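Local coordinates for NO-binding heme-dependent sensor protein (Shewanella oneidensis, PDB 4U99) that probably senses nitric oxide as a heme-containing H-NOX signalling protein that also carries a zinc ion, at residues C141-L146 with C172-E177; A155-S160 with I176-D181. The protein carries 3 engineered substitutions. One frame throughout, in Å; residues are numbered along the deposited sequence. Where two conformers were deposited one is given.

Contact 1 (C141-L146 with C172-E177). With ZN (zinc ion), chain D; HEM (protoporphyrin IX containing Fe), chain C.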
loop_
_atom_site.group_PDB
_atom_site.type_symbol
_atom_site.label_atom_id
_atom_site.label_comp_id
_atom_site.label_asym_id
_atom_site.label_seq_id
_atom_site.Cartn_x
_atom_site.Cartn_y
_atom_site.Cartn_z
ATOM N N CYS A 141 3.965 2.666 -2.988
ATOM C CA CYS A 141 3.222 1.934 -1.970
ATOM C C CYS A 141 2.048 1.236 -2.643
ATOM O O CYS A 141 1.752 0.088 -2.345
ATOM C CB CYS A 141 2.732 2.857 -0.851
ATOM S SG CYS A 141 2.013 1.972 0.561
ATOM N N ALA A 142 1.393 1.935 -3.569
ATOM C CA ALA A 142 0.298 1.350 -4.335
ATOM C C ALA A 142 0.758 0.125 -5.118
ATOM O O ALA A 142 0.065 -0.893 -5.134
ATOM C CB ALA A 142 -0.301 2.381 -5.282
ATOM N N GLU A 143 1.917 0.227 -5.769
ATOM C CA GLU A 143 2.486 -0.911 -6.492
ATOM C C GLU A 143 2.633 -2.103 -5.560
ATOM O O GLU A 143 2.198 -3.208 -5.879
ATOM C CB GLU A 143 3.851 -0.567 -7.106
ATOM C CG GLU A 143 3.813 -0.340 -8.603
ATOM C CD GLU A 143 5.193 -0.388 -9.246
ATOM O OE1 GLU A 143 5.586 0.615 -9.872
ATOM O OE2 GLU A 143 5.876 -1.428 -9.138
ATOM N N GLY A 144 3.248 -1.867 -4.407
ATOM C CA GLY A 144 3.433 -2.911 -3.419
ATOM C C GLY A 144 2.109 -3.518 -2.988
ATOM O O GLY A 144 1.972 -4.738 -2.917
ATOM N N LEU A 145 1.129 -2.663 -2.713
ATOM C CA LEU A 145 -0.189 -3.126 -2.286
ATOM C C LEU A 145 -0.824 -4.037 -3.338
ATOM O O LEU A 145 -1.491 -5.013 -2.997
ATOM C CB LEU A 145 -1.102 -1.935 -1.987
ATOM C CG LEU A 145 -0.877 -1.336 -0.598
ATOM C CD1 LEU A 145 -1.378 0.097 -0.514
ATOM C CD2 LEU A 145 -1.565 -2.191 0.463
ATOM N N LEU A 146 -0.602 -3.728 -4.612
ATOM C CA LEU A 146 -1.150 -4.543 -5.688
ATOM C C LEU A 146 -0.483 -5.915 -5.730
ATOM O O LEU A 146 -1.156 -6.927 -5.926
ATOM C CB LEU A 146 -0.995 -3.834 -7.033
ATOM C CG LEU A 146 -1.904 -2.615 -7.196
ATOM C CD1 LEU A 146 -1.428 -1.744 -8.343
ATOM C CD2 LEU A 146 -3.345 -3.042 -7.415
ATOM N N CYS A 172 -0.171 8.966 -11.830
ATOM C CA CYS A 172 0.576 7.802 -12.282
ATOM C C CYS A 172 -0.356 6.838 -13.005
ATOM O O CYS A 172 -1.538 6.737 -12.667
ATOM C CB CYS A 172 1.248 7.085 -11.106
ATOM S SG CYS A 172 2.288 8.121 -10.047
ATOM N N MET A 173 0.178 6.149 -14.010
ATOM C CA MET A 173 -0.540 5.074 -14.687
ATOM C C MET A 173 0.144 3.747 -14.390
ATOM O O MET A 173 1.278 3.514 -14.812
ATOM C CB MET A 173 -0.594 5.304 -16.200
ATOM C CG MET A 173 -1.534 6.419 -16.653
ATOM S SD MET A 173 -3.261 6.238 -16.136
ATOM C CE MET A 173 -3.572 4.501 -16.472
ATOM N N LEU A 174 -0.547 2.887 -13.649
ATOM C CA LEU A 174 -0.044 1.553 -13.348
ATOM C C LEU A 174 -0.753 0.556 -14.250
ATOM O O LEU A 174 -1.949 0.310 -14.091
ATOM C CB LEU A 174 -0.265 1.202 -11.873
ATOM C CG LEU A 174 0.740 1.784 -10.873
ATOM C CD1 LEU A 174 0.800 3.287 -10.954
ATOM C CD2 LEU A 174 0.387 1.353 -9.459
ATOM N N ILE A 175 -0.020 0.003 -15.208
ATOM C CA ILE A 175 -0.580 -0.983 -16.119
ATOM C C ILE A 175 -0.293 -2.367 -15.556
ATOM O O ILE A 175 0.853 -2.813 -15.515
ATOM C CB ILE A 175 -0.004 -0.859 -17.539
ATOM C CG1 ILE A 175 -0.128 0.581 -18.054
ATOM C CG2 ILE A 175 -0.705 -1.826 -18.484
ATOM C CD1 ILE A 175 -1.554 1.114 -18.113
ATOM N N ILE A 176 -1.355 -3.028 -15.112
ATOM C CA ILE A 176 -1.258 -4.307 -14.421
ATOM C C ILE A 176 -1.551 -5.444 -15.390
ATOM O O ILE A 176 -2.598 -5.456 -16.028
ATOM C CB ILE A 176 -2.247 -4.386 -13.243
ATOM C CG1 ILE A 176 -2.079 -3.179 -12.312
ATOM C CG2 ILE A 176 -2.060 -5.692 -12.471
ATOM C CD1 ILE A 176 -3.198 -3.023 -11.316
ATOM N N GLU A 177 -0.625 -6.388 -15.510
ATOM C CA GLU A 177 -0.890 -7.598 -16.280
ATOM C C GLU A 177 -1.120 -8.768 -15.341
ATOM O O GLU A 177 -0.251 -9.111 -14.546
ATOM C CB GLU A 177 0.259 -7.924 -17.236
ATOM C CG GLU A 177 -0.007 -9.190 -18.060
ATOM C CD GLU A 177 1.201 -9.662 -18.849
ATOM O OE1 GLU A 177 2.286 -9.057 -18.714
ATOM O OE2 GLU A 177 1.062 -10.648 -19.604
HETATM ZN ZN ZN D . 4.233 6.917 -9.843
HETATM C CHA HEM C . -4.187 4.511 2.115
HETATM C CHB HEM C . -3.890 2.204 -2.133
HETATM C CHC HEM C . -6.167 -1.640 -0.284
HETATM C CHD HEM C . -7.343 1.065 3.573
HETATM C C1A HEM C . -3.747 4.123 0.874
HETATM C C2A HEM C . -2.585 4.637 0.179
HETATM C C3A HEM C . -2.500 3.995 -0.998
HETATM C C4A HEM C . -3.607 3.058 -1.085
HETATM C CMA HEM C . -1.426 4.186 -2.088
HETATM C CAA HEM C . -1.624 5.723 0.724
HETATM C CBA HEM C . -2.296 7.099 0.762
HETATM C CGA HEM C . -2.162 7.848 -0.548
HETATM O O1A HEM C . -2.596 9.030 -0.611
HETATM O O2A HEM C . -1.631 7.296 -1.544
HETATM C C1B HEM C . -4.420 0.941 -2.006
HETATM C C2B HEM C . -4.343 -0.121 -2.987
HETATM C C3B HEM C . -4.987 -1.193 -2.479
HETATM C C4B HEM C . -5.466 -0.831 -1.155
HETATM C CMB HEM C . -3.647 0.058 -4.359
HETATM C CAB HEM C . -5.215 -2.606 -3.076
HETATM C CBB HEM C . -4.478 -3.113 -4.071
HETATM C C1C HEM C . -6.688 -1.247 0.931
HETATM C C2C HEM C . -7.460 -2.076 1.832
HETATM C C3C HEM C . -7.767 -1.332 2.910
HETATM C C4C HEM C . -7.231 -0.003 2.704
HETATM C CMC HEM C . -7.787 -3.562 1.551
HETATM C CAC HEM C . -8.593 -1.710 4.161
HETATM C CBC HEM C . -9.620 -2.554 4.075
HETATM C C1D HEM C . -6.509 2.164 3.618
HETATM C C2D HEM C . -6.264 2.991 4.783
HETATM C C3D HEM C . -5.278 4.065 4.323
HETATM C C4D HEM C . -5.023 3.780 2.928
HETATM C CMD HEM C . -6.861 2.835 6.198
HETATM C CAD HEM C . -4.675 5.202 5.171
HETATM C CBD HEM C . -5.553 6.444 5.094
HETATM C CGD HEM C . -4.979 7.490 6.013
HETATM O O1D HEM C . -3.835 7.292 6.501
HETATM O O2D HEM C . -5.661 8.517 6.259
HETATM N NA HEM C . -4.348 3.167 0.076
HETATM N NB HEM C . -5.106 0.474 -0.906
HETATM N NC HEM C . -6.574 0.009 1.494
HETATM N ND HEM C . -5.765 2.662 2.551
HETATM FE FE HEM C . -5.645 1.683 0.685
#
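L146 CD1 drops between two methyl bumps of the strand, 3.7 Å from I176 CD1 and 3.8 Å from L174 CD2. The leucine meets I176 at about a right angle, so its branch sits across the end of that side chain. In return, L174 CD2 fits among A142 CB, E143 CG at 3.9 Å and L146 CD1, a hollow made by one helical turn. With CG of L146 turned beside its backbone N (chi1 -71°), CD1 lies against L174 and I176, while CD2 reaches the heme vinyl carbon CBB at 3.5 Å and still touches I176 CD1. Cutting this side chain back to an alanine would probably leave L174 CD2 and I176 CD1 without their shared partner and the vinyl group freer to turn. A142 CB lies 3.8 Å from the heme methyl CMA, and L145 CD1 packs on the porphyrin at C1B, 3.5 Å away. The far end of E143 leaves this apolar seam to hydrogen-bond H161, which binds zinc together with C139, C164 and, from strand 172-180, C172. No hydrogen bond joins helix to strand, so their contact rests on apolar packing between the heme pocket and the zinc site.

Contact 2 (A155-S160 with I176-D181). Engineered in segment 155-160: A155 (natural residue Gln), A156 (natural residue Lys). With NA (sodium ion), chain E.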
loop_
_atom_site.group_PDB
_atom_site.type_symbol
_atom_site.label_atom_id
_atom_site.label_comp_id
_atom_site.label_asym_id
_atom_site.label_seq_id
_atom_site.Cartn_x
_atom_site.Cartn_y
_atom_site.Cartn_z
ATOM N N ALA A 155 -2.344 -15.093 -7.025
ATOM C CA ALA A 155 -2.214 -14.645 -8.405
ATOM C C ALA A 155 -0.802 -14.130 -8.670
ATOM O O ALA A 155 -0.063 -13.814 -7.736
ATOM C CB ALA A 155 -3.239 -13.560 -8.705
ATOM N N ALA A 156 -0.439 -14.055 -9.948
ATOM C CA ALA A 156 0.848 -13.509 -10.369
ATOM C C ALA A 156 0.629 -12.331 -11.315
ATOM O O ALA A 156 -0.133 -12.438 -12.276
ATOM C CB ALA A 156 1.695 -14.590 -11.047
ATOM N N ILE A 157 1.295 -11.213 -11.041
ATOM C CA ILE A 157 1.134 -10.015 -11.858
ATOM C C ILE A 157 2.461 -9.356 -12.227
ATOM O O ILE A 157 3.500 -9.623 -11.620
ATOM C CB ILE A 157 0.251 -8.954 -11.149
ATOM C CG1 ILE A 157 0.914 -8.460 -9.860
ATOM C CG2 ILE A 157 -1.135 -9.518 -10.860
ATOM C CD1 ILE A 157 0.235 -7.222 -9.261
ATOM N N GLN A 158 2.398 -8.496 -13.238
ATOM C CA GLN A 158 3.474 -7.571 -13.561
ATOM C C GLN A 158 2.868 -6.181 -13.635
ATOM O O GLN A 158 1.703 -6.035 -14.010
ATOM C CB GLN A 158 4.149 -7.930 -14.891
ATOM C CG GLN A 158 4.626 -9.366 -14.989
ATOM C CD GLN A 158 5.769 -9.683 -14.043
ATOM O OE1 GLN A 158 6.364 -8.787 -13.446
ATOM N NE2 GLN A 158 6.080 -10.969 -13.902
ATOM N N ILE A 159 3.655 -5.168 -13.286
ATOM C CA ILE A 159 3.197 -3.786 -13.349
ATOM C C ILE A 159 4.172 -2.912 -14.136
ATOM O O ILE A 159 5.379 -2.935 -13.891
ATOM C CB ILE A 159 3.006 -3.189 -11.941
ATOM C CG1 ILE A 159 1.991 -4.024 -11.152
ATOM C CG2 ILE A 159 2.542 -1.733 -12.039
ATOM C CD1 ILE A 159 1.743 -3.538 -9.731
ATOM N N SER A 160 3.626 -2.151 -15.082
ATOM C CA SER A 160 4.364 -1.096 -15.778
ATOM C C SER A 160 3.918 0.254 -15.231
ATOM O O SER A 160 2.729 0.480 -15.001
ATOM C CB SER A 160 4.137 -1.168 -17.288
ATOM O OG SER A 160 4.521 -2.433 -17.797
ATOM N N ILE A 176 -1.355 -3.028 -15.112
ATOM C CA ILE A 176 -1.258 -4.307 -14.421
ATOM C C ILE A 176 -1.551 -5.444 -15.390
ATOM O O ILE A 176 -2.598 -5.456 -16.028
ATOM C CB ILE A 176 -2.247 -4.386 -13.243
ATOM C CG1 ILE A 176 -2.079 -3.179 -12.312
ATOM C CG2 ILE A 176 -2.060 -5.692 -12.471
ATOM C CD1 ILE A 176 -3.198 -3.023 -11.316
ATOM N N GLU A 177 -0.625 -6.388 -15.510
ATOM C CA GLU A 177 -0.890 -7.598 -16.280
ATOM C C GLU A 177 -1.120 -8.768 -15.341
ATOM O O GLU A 177 -0.251 -9.111 -14.546
ATOM C CB GLU A 177 0.259 -7.924 -17.236
ATOM C CG GLU A 177 -0.007 -9.190 -18.060
ATOM C CD GLU A 177 1.201 -9.662 -18.849
ATOM O OE1 GLU A 177 2.286 -9.057 -18.714
ATOM O OE2 GLU A 177 1.062 -10.648 -19.604
ATOM N N LEU A 178 -2.295 -9.376 -15.439
ATOM C CA LEU A 178 -2.577 -10.600 -14.705
ATOM C C LEU A 178 -2.019 -11.788 -15.485
ATOM O O LEU A 178 -2.571 -12.180 -16.511
ATOM C CB LEU A 178 -4.081 -10.756 -14.476
ATOM C CG LEU A 178 -4.544 -11.994 -13.705
ATOM C CD1 LEU A 178 -3.990 -12.001 -12.289
ATOM C CD2 LEU A 178 -6.062 -12.050 -13.687
ATOM N N GLN A 179 -0.917 -12.348 -15.000
ATOM C CA GLN A 179 -0.264 -13.466 -15.673
ATOM C C GLN A 179 -0.916 -14.792 -15.321
ATOM O O GLN A 179 -0.971 -15.704 -16.145
ATOM C CB GLN A 179 1.218 -13.515 -15.311
ATOM C CG GLN A 179 2.004 -12.324 -15.805
ATOM C CD GLN A 179 3.455 -12.380 -15.390
ATOM O OE1 GLN A 179 3.771 -12.551 -14.210
ATOM N NE2 GLN A 179 4.350 -12.231 -16.358
ATOM N N ASN A 180 -1.396 -14.901 -14.087
ATOM C CA ASN A 180 -2.058 -16.117 -13.646
ATOM C C ASN A 180 -2.890 -15.918 -12.387
ATOM O O ASN A 180 -2.538 -15.123 -11.515
ATOM C CB ASN A 180 -1.028 -17.216 -13.390
ATOM C CG ASN A 180 -1.672 -18.554 -13.104
ATOM O OD1 ASN A 180 -2.560 -18.994 -13.829
ATOM N ND2 ASN A 180 -1.242 -19.199 -12.027
ATOM N N ASP A 181 -4.002 -16.640 -12.317
ATOM C CA ASP A 181 -4.742 -16.807 -11.073
ATOM C C ASP A 181 -5.587 -18.074 -11.214
ATOM O O ASP A 181 -5.505 -18.751 -12.236
ATOM C CB ASP A 181 -5.579 -15.556 -10.740
ATOM C CG ASP A 181 -6.852 -15.424 -11.571
ATOM O OD1 ASP A 181 -7.083 -16.204 -12.517
ATOM O OD2 ASP A 181 -7.633 -14.495 -11.271
HETATM NA NA NA E . -4.193 -20.615 -13.107
HETATM O O HOH W 1 -3.413 -20.836 -10.967
HETATM O O HOH W 2 -5.665 -22.257 -12.895
HETATM O O HOH W 3 -2.400 -22.292 -13.522
#
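Segments 155-160 and 176-181 run antiparallel, their strand axes 4.7 Å apart at 158°, with Q158-E177 and A156-N180 as hydrogen-bonded pairs and I157-L178 and I159-I176 as non-hydrogen-bonded ones. Q158 N reaches E177 O at 3.0 Å, and E177 N returns a nearly straight bond to Q158 O. Farther along, the register slips by one residue in a classic beta bulge, with Q179 and N180 set opposite A156. A156 O takes a 2.8 Å bond from Q179 N and a weak one from N180 N, while A156 N gives to N180 O. This is the hairpin of strands 156-163 and 172-180 at one edge of the antiparallel sheet of the H-NOX fold. On the face that carries I157, I159, I176 and L178, I157 CG2 lies 4.0 Å from L178 CD1; I157 CG1 lies between the backbone N and the carbonyl carbon, which leaves CG2 for that contact. F147 and A150 of helix 139-152 and F91 cover I157. On the other face Q158, bent at chi2, sends NE2 to Q179 OE1 at 2.8 Å; the amide planes stand 88° apart, and the donor lies tilted from the acceptor's carbonyl plane in a bond bent to 135°. Both residues are exposed. A155 and A156 are engineered, and A155 CB rests against D181 CB at 3.7 Å. Just beyond the bulge, N180 OD1 and D181 O bind a sodium ion, each at 2.4 Å, with three waters and L184 O; N180 ND2 also donates to one of these waters.

Of the elements in these contacts, helix 139-152 comes first; its segment 141-146 meets strand 172-180 in contact 1, closing a loop with 25 residues between the two segments. Strand 156-163 follows the helix and pairs with the same late strand in contact 2, closing a shorter loop of 15 residues. Segment 155-160 lies within the span bridged by contact 1, but segment 176-181 runs past its end; the two share I176 and E177. The contacts touch directly: I159 CD1 packs against L146 CB, I157 CD1 approaches L146 O, and I175 N probably hydrogen-bonds S160 O. Together they lay the heme-side helix over the hairpin at the sheet's edge.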